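Local coordinates for protein octenoyl-CoA reductase/carboxylase (Streptomyces sp., PDB 4A0S) that probably catalyses the NADPH-dependent reductive carboxylation of 2-octenoyl-CoA, supplying a polyketide extender unit for cinnabaramide biosynthesis, at residues 289-294 / 319-324; 326-331 / 352-357. All coordinates share one frame; numbering follows the deposited sequence.

Contact 1 of 2, residues 289-294 / 319-324. With CO8 (octanoyl-coenzyme A), chain L.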
ATOM      1  N   VAL A 289      11.195  26.394  12.968  1.00 31.28           N
ATOM      2  CA  VAL A 289       9.826  26.646  12.504  1.00 32.04           C
ATOM      3  C   VAL A 289       9.794  27.804  11.512  1.00 31.90           C
ATOM      4  O   VAL A 289       9.267  27.657  10.403  1.00 31.75           O
ATOM      5  CB  VAL A 289       8.829  26.874  13.673  1.00 34.00           C
ATOM      6  CG1 VAL A 289       7.481  27.354  13.155  1.00 34.64           C
ATOM      7  CG2 VAL A 289       8.647  25.582  14.469  1.00 34.40           C
ATOM      8  N   GLU A 290      10.374  28.940  11.899  1.00 32.07           N
ATOM      9  CA  GLU A 290      10.438  30.107  11.013  1.00 32.41           C
ATOM     10  C   GLU A 290      11.064  29.723   9.678  1.00 30.38           C
ATOM     11  O   GLU A 290      10.470  29.939   8.629  1.00 31.18           O
ATOM     12  CB  GLU A 290      11.243  31.252  11.629  1.00 33.00           C
ATOM     13  CG  GLU A 290      10.660  31.865  12.880  1.00 36.97           C
ATOM     14  CD  GLU A 290      11.669  32.744  13.600  1.00 41.14           C
ATOM     15  OE1 GLU A 290      12.439  32.214  14.430  1.00 43.50           O
ATOM     16  OE2 GLU A 290      11.713  33.958  13.322  1.00 43.35           O
ATOM     17  N   THR A 291      12.260  29.141   9.741  1.00 28.31           N
ATOM     18  CA  THR A 291      13.002  28.734   8.554  1.00 26.86           C
ATOM     19  C   THR A 291      12.238  27.693   7.741  1.00 26.11           C
ATOM     20  O   THR A 291      12.143  27.816   6.525  1.00 25.96           O
ATOM     21  CB  THR A 291      14.407  28.210   8.915  1.00 26.09           C
ATOM     22  OG1 THR A 291      15.119  29.226   9.627  1.00 26.42           O
ATOM     23  CG2 THR A 291      15.196  27.836   7.659  1.00 26.29           C
ATOM     24  N   GLY A 292      11.682  26.690   8.420  1.00 25.41           N
ATOM     25  CA  GLY A 292      10.837  25.689   7.767  1.00 24.80           C
ATOM     26  C   GLY A 292       9.737  26.374   6.988  1.00 25.65           C
ATOM     27  O   GLY A 292       9.491  26.058   5.821  1.00 25.89           O
ATOM     28  N   ARG A 293       9.093  27.337   7.644  1.00 26.35           N
ATOM     29  CA  ARG A 293       8.070  28.164   7.020  1.00 27.30           C
ATOM     30  C   ARG A 293       8.594  28.911   5.797  1.00 27.26           C
ATOM     31  O   ARG A 293       7.948  28.903   4.756  1.00 27.63           O
ATOM     32  CB  ARG A 293       7.492  29.151   8.030  1.00 28.35           C
ATOM     33  CG  ARG A 293       6.529  28.533   9.013  1.00 31.83           C
ATOM     34  CD  ARG A 293       6.418  29.387  10.256  1.00 36.32           C
ATOM     35  NE  ARG A 293       5.121  29.231  10.905  1.00 41.31           N
ATOM     36  CZ  ARG A 293       4.824  29.714  12.106  1.00 43.44           C
ATOM     37  NH1 ARG A 293       5.736  30.380  12.804  1.00 43.88           N
ATOM     38  NH2 ARG A 293       3.615  29.527  12.611  1.00 45.92           N
ATOM     39  N   LYS A 294       9.755  29.558   5.929  1.00 30.00           N
ATOM     40  CA  LYS A 294      10.399  30.217   4.791  1.00 29.99           C
ATOM     41  C   LYS A 294      10.674  29.216   3.678  1.00 28.69           C
ATOM     42  O   LYS A 294      10.442  29.497   2.505  1.00 28.66           O
ATOM     43  CB  LYS A 294      11.721  30.885   5.186  1.00 30.02           C
ATOM     44  CG  LYS A 294      11.597  32.112   6.083  1.00 32.74           C
ATOM     45  CD  LYS A 294      12.805  33.043   5.884  1.00 36.13           C
ATOM     46  CE  LYS A 294      13.520  33.372   7.201  1.00 38.06           C
ATOM     47  NZ  LYS A 294      14.365  32.230   7.689  1.00 38.36           N
ATOM     48  N   PHE A 319      16.676  18.184   9.392  1.00 21.47           N
ATOM     49  CA  PHE A 319      15.559  17.268   9.564  1.00 21.09           C
ATOM     50  C   PHE A 319      14.317  17.934  10.131  1.00 21.30           C
ATOM     51  O   PHE A 319      13.219  17.634   9.699  1.00 21.32           O
ATOM     52  CB  PHE A 319      15.937  16.064  10.404  1.00 20.88           C
ATOM     53  CG  PHE A 319      14.873  15.019  10.436  1.00 20.58           C
ATOM     54  CD1 PHE A 319      14.788  14.080   9.430  1.00 19.77           C
ATOM     55  CD2 PHE A 319      13.933  14.998  11.455  1.00 20.26           C
ATOM     56  CE1 PHE A 319      13.800  13.111   9.440  1.00 19.98           C
ATOM     57  CE2 PHE A 319      12.927  14.028  11.463  1.00 21.23           C
ATOM     58  CZ  PHE A 319      12.864  13.100  10.450  1.00 20.11           C
ATOM     59  N   GLY A 320      14.499  18.813  11.113  1.00 21.65           N
ATOM     60  CA  GLY A 320      13.398  19.548  11.708  1.00 21.39           C
ATOM     61  C   GLY A 320      12.709  20.357  10.642  1.00 21.24           C
ATOM     62  O   GLY A 320      11.488  20.453  10.617  1.00 21.03           O
ATOM     63  N   LEU A 321      13.505  20.926   9.741  1.00 21.21           N
ATOM     64  CA  LEU A 321      12.971  21.654   8.592  1.00 21.41           C
ATOM     65  C   LEU A 321      12.172  20.709   7.697  1.00 20.88           C
ATOM     66  O   LEU A 321      11.060  21.028   7.298  1.00 20.80           O
ATOM     67  CB  LEU A 321      14.106  22.296   7.800  1.00 21.86           C
ATOM     68  CG  LEU A 321      15.004  23.225   8.623  1.00 22.89           C
ATOM     69  CD1 LEU A 321      16.328  23.472   7.903  1.00 25.05           C
ATOM     70  CD2 LEU A 321      14.261  24.508   8.854  1.00 24.24           C
ATOM     71  N   SER A 322      12.749  19.539   7.417  1.00 20.33           N
ATOM     72  CA  SER A 322      12.146  18.545   6.522  1.00 19.87           C
ATOM     73  C   SER A 322      10.755  18.171   7.001  1.00 20.06           C
ATOM     74  O   SER A 322       9.822  18.101   6.197  1.00 20.04           O
ATOM     75  CB  SER A 322      13.025  17.307   6.425  1.00 19.27           C
ATOM     76  OG  SER A 322      14.231  17.637   5.776  1.00 19.16           O
ATOM     77  N   VAL A 323      10.617  17.974   8.310  1.00 20.23           N
ATOM     78  CA  VAL A 323       9.321  17.684   8.917  1.00 21.07           C
ATOM     79  C   VAL A 323       8.342  18.844   8.736  1.00 21.41           C
ATOM     80  O   VAL A 323       7.167  18.640   8.438  1.00 21.48           O
ATOM     81  CB  VAL A 323       9.451  17.320  10.421  1.00 21.19           C
ATOM     82  CG1 VAL A 323       8.094  17.224  11.056  1.00 21.86           C
ATOM     83  CG2 VAL A 323      10.145  15.997  10.565  1.00 21.23           C
ATOM     84  N   ILE A 324       8.830  20.061   8.892  1.00 22.02           N
ATOM     85  CA  ILE A 324       7.943  21.218   8.809  1.00 22.81           C
ATOM     86  C   ILE A 324       7.489  21.470   7.377  1.00 22.77           C
ATOM     87  O   ILE A 324       6.304  21.714   7.119  1.00 22.82           O
ATOM     88  CB  ILE A 324       8.613  22.476   9.394  1.00 23.52           C
ATOM     89  CG1 ILE A 324       8.768  22.300  10.911  1.00 24.00           C
ATOM     90  CG2 ILE A 324       7.771  23.730   9.071  1.00 24.28           C
ATOM     91  CD1 ILE A 324       9.759  23.231  11.530  1.00 26.14           C
TER
HETATM   92  N1A CO8 L1446      -2.113  34.093  22.285  1.00 68.25           N
HETATM   93  C2A CO8 L1446      -2.596  34.433  21.093  1.00 68.48           C
HETATM   94  N3A CO8 L1446      -2.107  33.913  19.970  1.00 68.14           N
HETATM   95  C4A CO8 L1446      -1.098  33.020  20.012  1.00 67.51           C
HETATM   96  C5A CO8 L1446      -0.569  32.644  21.242  1.00 67.75           C
HETATM   97  C6A CO8 L1446      -1.105  33.207  22.400  1.00 68.04           C
HETATM   98  N6A CO8 L1446      -0.635  32.876  23.602  1.00 67.82           N
HETATM   99  N7A CO8 L1446       0.402  31.763  21.011  1.00 67.55           N
HETATM  100  C8A CO8 L1446       0.485  31.590  19.692  1.00 67.17           C
HETATM  101  N9A CO8 L1446      -0.422  32.360  19.073  1.00 66.88           N
HETATM  102  C1B CO8 L1446      -0.658  32.436  17.585  1.00 65.34           C
HETATM  103  C2B CO8 L1446       0.434  33.130  16.755  1.00 64.81           C
HETATM  104  O2B CO8 L1446      -0.183  33.933  15.736  1.00 65.33           O
HETATM  105  C3B CO8 L1446       1.203  31.963  16.132  1.00 63.83           C
HETATM  106  O3B CO8 L1446       1.698  32.309  14.835  1.00 63.22           O
HETATM  107  P3B CO8 L1446       3.289  32.329  14.538  1.00 62.88           P
HETATM  108  O7A CO8 L1446       3.907  33.329  15.656  1.00 61.89           O
HETATM  109  O8A CO8 L1446       3.833  30.846  14.894  1.00 61.87           O
HETATM  110  O9A CO8 L1446       3.572  32.736  13.141  1.00 62.62           O
HETATM  111  C4B CO8 L1446       0.121  30.915  15.948  1.00 63.18           C
HETATM  112  O4B CO8 L1446      -0.715  31.043  17.124  1.00 64.42           O
HETATM  113  C5B CO8 L1446       0.764  29.513  15.811  1.00 61.77           C
HETATM  114  O5B CO8 L1446      -0.197  28.512  15.392  1.00 58.79           O
HETATM  115  P1A CO8 L1446      -0.652  28.331  13.824  1.00 57.16           P
HETATM  116  O1A CO8 L1446      -1.568  26.982  13.790  1.00 55.70           O
HETATM  117  O2A CO8 L1446      -1.365  29.521  13.287  1.00 56.68           O
HETATM  118  O3A CO8 L1446       0.695  28.031  12.934  1.00 54.27           O
HETATM  119  P2A CO8 L1446       1.100  26.569  12.317  1.00 51.26           P
HETATM  120  O4A CO8 L1446       2.656  26.733  11.934  1.00 51.20           O
HETATM  121  O5A CO8 L1446       0.276  26.079  11.165  1.00 50.90           O
HETATM  122  O6A CO8 L1446       1.097  25.529  13.554  1.00 49.54           O
HETATM  123  CBP CO8 L1446       0.534  23.500  14.775  1.00 45.67           C
HETATM  124  CCP CO8 L1446       0.584  24.195  13.412  1.00 47.51           C
HETATM  125  CDP CO8 L1446       1.976  23.399  15.297  1.00 43.95           C
HETATM  126  CEP CO8 L1446      -0.057  22.097  14.561  1.00 45.57           C
HETATM  127  CAP CO8 L1446      -0.344  24.364  15.727  1.00 44.56           C
HETATM  128  OAP CO8 L1446      -1.605  24.671  15.101  1.00 44.43           O
HETATM  129  C9P CO8 L1446      -0.644  23.650  17.048  1.00 43.52           C
HETATM  130  O9P CO8 L1446       0.226  23.492  17.914  1.00 43.94           O
HETATM  131  N8P CO8 L1446      -1.906  23.227  17.129  1.00 42.17           N
HETATM  132  C7P CO8 L1446      -2.433  22.471  18.260  1.00 41.33           C
HETATM  133  C6P CO8 L1446      -1.844  21.059  18.197  1.00 41.60           C
HETATM  134  C5P CO8 L1446      -1.765  20.500  19.614  1.00 41.86           C
HETATM  135  O5P CO8 L1446      -0.795  20.734  20.339  1.00 42.07           O
HETATM  136  N4P CO8 L1446      -2.827  19.798  20.003  1.00 41.72           N
HETATM  137  C3P CO8 L1446      -3.981  19.539  19.129  1.00 39.64           C
HETATM  138  C2P CO8 L1446      -4.827  18.460  19.779  1.00 37.54           C
HETATM  139  S1P CO8 L1446      -4.177  16.764  19.483  1.00 36.03           S
HETATM  140  C1' CO8 L1446      -5.627  15.969  19.959  1.00 33.43           C
HETATM  141  O1' CO8 L1446      -5.850  15.799  21.163  1.00 35.45           O
HETATM  142  C2' CO8 L1446      -6.523  15.607  18.957  1.00 30.70           C
HETATM  143  C3' CO8 L1446      -7.723  14.962  19.240  1.00 25.26           C
HETATM  144  C4' CO8 L1446      -8.613  14.535  18.246  1.00 20.66           C
HETATM  145  C5' CO8 L1446      -8.282  14.960  16.811  1.00 14.09           C
HETATM  146  C6' CO8 L1446      -9.478  14.682  15.882  1.00  9.07           C
HETATM  147  C7' CO8 L1446      -9.219  15.412  14.575  1.00  7.67           C
HETATM  148  C8' CO8 L1446     -10.319  15.089  13.579  1.00 10.30           C
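O8A, an oxygen of the 3'-phosphate of octanoyl-CoA, is gripped by both terminal nitrogens of R293: NH2 donates to O8A over 2.6 Å at 149°, and NH1 reaches O8A at 2.9 Å. The phosphate oxygen lies in the guanidinium plane, at its edge, a fork that suits arginine. The side chain runs extended from CG to NE, which carries the charge out from the helix surface, and CG1 of V289 lies 3.3 Å above one guanidinium face, offset toward the rim. NH2 also makes weak bonds to O4A and O3A of the diphosphate, so one arginine spans both anionic parts of the ligand; R286 is a further donor. With a leucine in its place, the 3'-phosphate would probably lose both donors to O8A and part of the positive charge, shared with R286, that offsets its own. Behind V289 the two helices of the Rossmann-type nucleotide-binding domain, 285-303 and 316-325, cross at -54° with their segment axes 8.5 Å apart. G292 makes this approach possible, since a CB there would run into CG2 of I324, which packs 3.9 Å from CA of G292. L321 sends CD2 to within 3.4 Å of the amide N of G292 and touches CG2 of T291, whose OG1 turns instead to the backbone O of R287. With CG1 anti to its carbonyl carbon (chi1 -68°), the branched I324 sets CG2 against G292 and sends CD1 on to V289, meeting CA of V289 at 3.6 Å.

Contact 2 of 2, residues 326-331 / 352-357; sequences ARRGGT and MKLKKI. With CO8 (octanoyl-coenzyme A), chain L.
Residues 326-331 reverse through a type II turn from R327 to G330 and enter a strand only at T331, which pairs in parallel with K356. N of G329 donates to O of K353 (2.7 Å, bent to 147° at the hydrogen) and N of K356 to O of G330 (2.8 Å), both nearly in line with C=O. Glycine suits position 329, at phi 77°, where a CB would strike NH1 of R327; that NH1 bonds O of R328, and NE forms a salt bridge with D308.

K355, extended beyond CG, brings NZ to 2.6 Å from O of A326, on a carbonyl lone pair; O of V323 is another acceptor, so a long amine fits beside the end of helix 316-325. K356 turns about CG-CD and CD-CE to place NZ 2.7 Å from OG1 of T331. R328 crosses K353 at about a right angle, CG to CG 3.6 Å; its NE bonds O of L157, and NH2 O of M156 and OE1 of Q161, all of the second subunit, while a water links NH1 to O of M352. K353 NZ bonds O5A of octanoyl-CoA weakly, and the thioether of M352 lies along the pantetheine arm.

L354, at positive phi, ends helix 347-352 in a Schellman motif, and strands 331-334 and 356-359 are neighbours at one end of the Rossmann-type parallel sheet, which an antiparallel strand of the second subunit continues.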
ATOM      1  N   ALA A 326       7.348  19.529   4.609  1.00 21.72           N
ATOM      2  CA  ALA A 326       6.553  18.565   3.872  1.00 21.39           C
ATOM      3  C   ALA A 326       5.074  18.927   3.948  1.00 21.44           C
ATOM      4  O   ALA A 326       4.598  19.347   4.987  1.00 21.63           O
ATOM      5  CB  ALA A 326       6.809  17.168   4.388  1.00 20.66           C
ATOM      6  N   ARG A 327       4.360  18.804   2.830  1.00 21.26           N
ATOM      7  CA  ARG A 327       2.911  19.005   2.830  1.00 21.62           C
ATOM      8  C   ARG A 327       2.224  18.145   3.880  1.00 21.60           C
ATOM      9  O   ARG A 327       2.798  17.178   4.377  1.00 20.77           O
ATOM     10  CB  ARG A 327       2.314  18.664   1.467  1.00 21.74           C
ATOM     11  CG  ARG A 327       2.273  17.160   1.157  1.00 21.10           C
ATOM     12  CD  ARG A 327       1.248  16.927   0.081  1.00 21.13           C
ATOM     13  NE  ARG A 327       1.350  15.613  -0.537  1.00 20.52           N
ATOM     14  CZ  ARG A 327       0.735  14.514  -0.110  1.00 20.37           C
ATOM     15  NH1 ARG A 327      -0.015  14.511   0.988  1.00 20.67           N
ATOM     16  NH2 ARG A 327       0.887  13.393  -0.794  1.00 20.53           N
ATOM     17  N   ARG A 328       0.986  18.517   4.211  1.00 22.17           N
ATOM     18  CA  ARG A 328       0.091  17.655   4.953  1.00 22.04           C
ATOM     19  C   ARG A 328       0.075  16.327   4.259  1.00 21.22           C
ATOM     20  O   ARG A 328      -0.141  16.262   3.042  1.00 20.88           O
ATOM     21  CB  ARG A 328      -1.331  18.180   4.874  1.00 22.75           C
ATOM     22  CG  ARG A 328      -1.768  19.010   6.001  1.00 24.83           C
ATOM     23  CD  ARG A 328      -3.245  19.355   5.832  1.00 24.43           C
ATOM     24  NE  ARG A 328      -4.159  18.393   6.458  1.00 24.12           N
ATOM     25  CZ  ARG A 328      -4.436  18.350   7.762  1.00 23.75           C
ATOM     26  NH1 ARG A 328      -3.829  19.192   8.601  1.00 23.96           N
ATOM     27  NH2 ARG A 328      -5.307  17.464   8.227  1.00 21.41           N
ATOM     28  N   GLY A 329       0.292  15.267   5.023  1.00 20.55           N
ATOM     29  CA  GLY A 329       0.286  13.934   4.456  1.00 19.77           C
ATOM     30  C   GLY A 329       1.548  13.603   3.713  1.00 19.01           C
ATOM     31  O   GLY A 329       1.634  12.549   3.117  1.00 18.73           O
ATOM     32  N   GLY A 330       2.520  14.514   3.748  1.00 18.81           N
ATOM     33  CA  GLY A 330       3.791  14.332   3.064  1.00 18.24           C
ATOM     34  C   GLY A 330       4.694  13.323   3.749  1.00 17.99           C
ATOM     35  O   GLY A 330       4.416  12.859   4.846  1.00 18.03           O
ATOM     36  N   THR A 331       5.790  13.005   3.084  1.00 17.77           N
ATOM     37  CA  THR A 331       6.727  12.010   3.566  1.00 17.53           C
ATOM     38  C   THR A 331       8.122  12.594   3.567  1.00 17.55           C
ATOM     39  O   THR A 331       8.577  13.129   2.568  1.00 17.55           O
ATOM     40  CB  THR A 331       6.690  10.766   2.674  1.00 17.44           C
ATOM     41  OG1 THR A 331       5.374  10.198   2.720  1.00 17.22           O
ATOM     42  CG2 THR A 331       7.710   9.722   3.153  1.00 17.24           C
ATOM     43  N   MET A 352      -0.085  16.244  13.503  1.00 23.40           N
ATOM     44  CA  MET A 352      -1.213  17.124  13.189  1.00 24.19           C
ATOM     45  C   MET A 352      -1.452  17.197  11.691  1.00 23.45           C
ATOM     46  O   MET A 352      -2.578  17.340  11.232  1.00 24.00           O
ATOM     47  CB  MET A 352      -0.974  18.529  13.723  1.00 24.97           C
ATOM     48  CG  MET A 352      -1.204  18.675  15.197  1.00 27.84           C
ATOM     49  SD  MET A 352      -2.970  18.612  15.593  1.00 34.38           S
ATOM     50  CE  MET A 352      -3.595  20.166  14.933  1.00 33.86           C
ATOM     51  N   LYS A 353      -0.381  17.106  10.931  1.00 22.51           N
ATOM     52  CA  LYS A 353      -0.501  17.186   9.492  1.00 22.07           C
ATOM     53  C   LYS A 353      -0.341  15.814   8.847  1.00 21.02           C
ATOM     54  O   LYS A 353      -0.241  15.693   7.630  1.00 20.34           O
ATOM     55  CB  LYS A 353       0.449  18.259   8.969  1.00 22.44           C
ATOM     56  CG  LYS A 353      -0.169  19.641   9.217  1.00 24.58           C
ATOM     57  CD  LYS A 353       0.846  20.728   9.465  1.00 29.80           C
ATOM     58  CE  LYS A 353       0.144  22.023   9.831  1.00 31.92           C
ATOM     59  NZ  LYS A 353       1.059  22.924  10.582  1.00 35.06           N
ATOM     60  N   LEU A 354      -0.371  14.787   9.696  1.00 20.39           N
ATOM     61  CA  LEU A 354      -0.369  13.382   9.274  1.00 19.88           C
ATOM     62  C   LEU A 354       0.745  13.103   8.282  1.00 19.22           C
ATOM     63  O   LEU A 354       0.537  12.446   7.257  1.00 18.83           O
ATOM     64  CB  LEU A 354      -1.725  12.981   8.679  1.00 19.74           C
ATOM     65  CG  LEU A 354      -2.919  13.191   9.600  1.00 20.58           C
ATOM     66  CD1 LEU A 354      -3.588  14.542   9.319  1.00 20.89           C
ATOM     67  CD2 LEU A 354      -3.911  12.053   9.447  1.00 19.60           C
ATOM     68  N   LYS A 355       1.920  13.624   8.588  1.00 19.04           N
ATOM     69  CA  LYS A 355       3.107  13.377   7.782  1.00 18.66           C
ATOM     70  C   LYS A 355       3.761  12.056   8.191  1.00 18.55           C
ATOM     71  O   LYS A 355       3.507  11.534   9.275  1.00 18.47           O
ATOM     72  CB  LYS A 355       4.101  14.521   7.944  1.00 18.89           C
ATOM     73  CG  LYS A 355       3.464  15.888   7.736  1.00 19.21           C
ATOM     74  CD  LYS A 355       4.514  16.970   7.654  1.00 20.20           C
ATOM     75  CE  LYS A 355       3.874  18.358   7.679  1.00 20.08           C
ATOM     76  NZ  LYS A 355       4.932  19.406   7.560  1.00 20.13           N
ATOM     77  N   LYS A 356       4.617  11.540   7.323  1.00 18.18           N
ATOM     78  CA  LYS A 356       5.335  10.316   7.599  1.00 18.54           C
ATOM     79  C   LYS A 356       6.816  10.572   7.471  1.00 17.99           C
ATOM     80  O   LYS A 356       7.256  11.355   6.632  1.00 17.76           O
ATOM     81  CB  LYS A 356       4.971   9.234   6.589  1.00 18.66           C
ATOM     82  CG  LYS A 356       3.523   8.849   6.542  1.00 21.61           C
ATOM     83  CD  LYS A 356       3.352   7.562   5.714  1.00 26.39           C
ATOM     84  CE  LYS A 356       3.202   7.827   4.202  1.00 30.72           C
ATOM     85  NZ  LYS A 356       4.505   7.728   3.445  1.00 32.91           N
ATOM     86  N   ILE A 357       7.580   9.873   8.294  1.00 17.67           N
ATOM     87  CA  ILE A 357       9.005   9.807   8.128  1.00 17.55           C
ATOM     88  C   ILE A 357       9.324   8.369   7.812  1.00 17.24           C
ATOM     89  O   ILE A 357       9.056   7.474   8.612  1.00 17.24           O
ATOM     90  CB  ILE A 357       9.778  10.199   9.388  1.00 17.80           C
ATOM     91  CG1 ILE A 357       9.397  11.592   9.866  1.00 18.28           C
ATOM     92  CG2 ILE A 357      11.283  10.130   9.106  1.00 17.96           C
ATOM     93  CD1 ILE A 357       9.632  11.795  11.362  1.00 18.70           C
TER
HETATM   94  N1A CO8 L1446      -2.113  34.093  22.285  1.00 68.25           N
HETATM   95  C2A CO8 L1446      -2.596  34.433  21.093  1.00 68.48           C
HETATM   96  N3A CO8 L1446      -2.107  33.913  19.970  1.00 68.14           N
HETATM   97  C4A CO8 L1446      -1.098  33.020  20.012  1.00 67.51           C
HETATM   98  C5A CO8 L1446      -0.569  32.644  21.242  1.00 67.75           C
HETATM   99  C6A CO8 L1446      -1.105  33.207  22.400  1.00 68.04           C
HETATM  100  N6A CO8 L1446      -0.635  32.876  23.602  1.00 67.82           N
HETATM  101  N7A CO8 L1446       0.402  31.763  21.011  1.00 67.55           N
HETATM  102  C8A CO8 L1446       0.485  31.590  19.692  1.00 67.17           C
HETATM  103  N9A CO8 L1446      -0.422  32.360  19.073  1.00 66.88           N
HETATM  104  C1B CO8 L1446      -0.658  32.436  17.585  1.00 65.34           C
HETATM  105  C2B CO8 L1446       0.434  33.130  16.755  1.00 64.81           C
HETATM  106  O2B CO8 L1446      -0.183  33.933  15.736  1.00 65.33           O
HETATM  107  C3B CO8 L1446       1.203  31.963  16.132  1.00 63.83           C
HETATM  108  O3B CO8 L1446       1.698  32.309  14.835  1.00 63.22           O
HETATM  109  P3B CO8 L1446       3.289  32.329  14.538  1.00 62.88           P
HETATM  110  O7A CO8 L1446       3.907  33.329  15.656  1.00 61.89           O
HETATM  111  O8A CO8 L1446       3.833  30.846  14.894  1.00 61.87           O
HETATM  112  O9A CO8 L1446       3.572  32.736  13.141  1.00 62.62           O
HETATM  113  C4B CO8 L1446       0.121  30.915  15.948  1.00 63.18           C
HETATM  114  O4B CO8 L1446      -0.715  31.043  17.124  1.00 64.42           O
HETATM  115  C5B CO8 L1446       0.764  29.513  15.811  1.00 61.77           C
HETATM  116  O5B CO8 L1446      -0.197  28.512  15.392  1.00 58.79           O
HETATM  117  P1A CO8 L1446      -0.652  28.331  13.824  1.00 57.16           P
HETATM  118  O1A CO8 L1446      -1.568  26.982  13.790  1.00 55.70           O
HETATM  119  O2A CO8 L1446      -1.365  29.521  13.287  1.00 56.68           O
HETATM  120  O3A CO8 L1446       0.695  28.031  12.934  1.00 54.27           O
HETATM  121  P2A CO8 L1446       1.100  26.569  12.317  1.00 51.26           P
HETATM  122  O4A CO8 L1446       2.656  26.733  11.934  1.00 51.20           O
HETATM  123  O5A CO8 L1446       0.276  26.079  11.165  1.00 50.90           O
HETATM  124  O6A CO8 L1446       1.097  25.529  13.554  1.00 49.54           O
HETATM  125  CBP CO8 L1446       0.534  23.500  14.775  1.00 45.67           C
HETATM  126  CCP CO8 L1446       0.584  24.195  13.412  1.00 47.51           C
HETATM  127  CDP CO8 L1446       1.976  23.399  15.297  1.00 43.95           C
HETATM  128  CEP CO8 L1446      -0.057  22.097  14.561  1.00 45.57           C
HETATM  129  CAP CO8 L1446      -0.344  24.364  15.727  1.00 44.56           C
HETATM  130  OAP CO8 L1446      -1.605  24.671  15.101  1.00 44.43           O
HETATM  131  C9P CO8 L1446      -0.644  23.650  17.048  1.00 43.52           C
HETATM  132  O9P CO8 L1446       0.226  23.492  17.914  1.00 43.94           O
HETATM  133  N8P CO8 L1446      -1.906  23.227  17.129  1.00 42.17           N
HETATM  134  C7P CO8 L1446      -2.433  22.471  18.260  1.00 41.33           C
HETATM  135  C6P CO8 L1446      -1.844  21.059  18.197  1.00 41.60           C
HETATM  136  C5P CO8 L1446      -1.765  20.500  19.614  1.00 41.86           C
HETATM  137  O5P CO8 L1446      -0.795  20.734  20.339  1.00 42.07           O
HETATM  138  N4P CO8 L1446      -2.827  19.798  20.003  1.00 41.72           N
HETATM  139  C3P CO8 L1446      -3.981  19.539  19.129  1.00 39.64           C
HETATM  140  C2P CO8 L1446      -4.827  18.460  19.779  1.00 37.54           C
HETATM  141  S1P CO8 L1446      -4.177  16.764  19.483  1.00 36.03           S
HETATM  142  C1' CO8 L1446      -5.627  15.969  19.959  1.00 33.43           C
HETATM  143  O1' CO8 L1446      -5.850  15.799  21.163  1.00 35.45           O
HETATM  144  C2' CO8 L1446      -6.523  15.607  18.957  1.00 30.70           C
HETATM  145  C3' CO8 L1446      -7.723  14.962  19.240  1.00 25.26           C
HETATM  146  C4' CO8 L1446      -8.613  14.535  18.246  1.00 20.66           C
HETATM  147  C5' CO8 L1446      -8.282  14.960  16.811  1.00 14.09           C
HETATM  148  C6' CO8 L1446      -9.478  14.682  15.882  1.00  9.07           C
HETATM  149  C7' CO8 L1446      -9.219  15.412  14.575  1.00  7.67           C
HETATM  150  C8' CO8 L1446     -10.319  15.089  13.579  1.00 10.30           C
HETATM  151  O   HOH W   1      -4.222  19.514  11.366  1.00  2.00           O

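Overall arrangement
The two contacts follow one another along the chain, their centres 12 Å apart, and share the helix 316-325: contact 1 packs its flank against 289-294, while contact 2 begins where it ends. K355 ties them, its NZ lying 2.5 Å from O of V323 in a probable hydrogen bond, and CZ of F319 packs 3.6 Å from CD1 of I357. Both reach the same octanoyl-CoA: 289-294 meets its phosphates, 352-357 the pantetheine arm and, weakly, the diphosphate, so both contribute to the CoA pocket, together with R286, Y349 and H91 of the second subunit. A bound NADP lies about 10 Å from the side chain of L321, and one, not necessarily the same molecule, about 6 Å from that of M352.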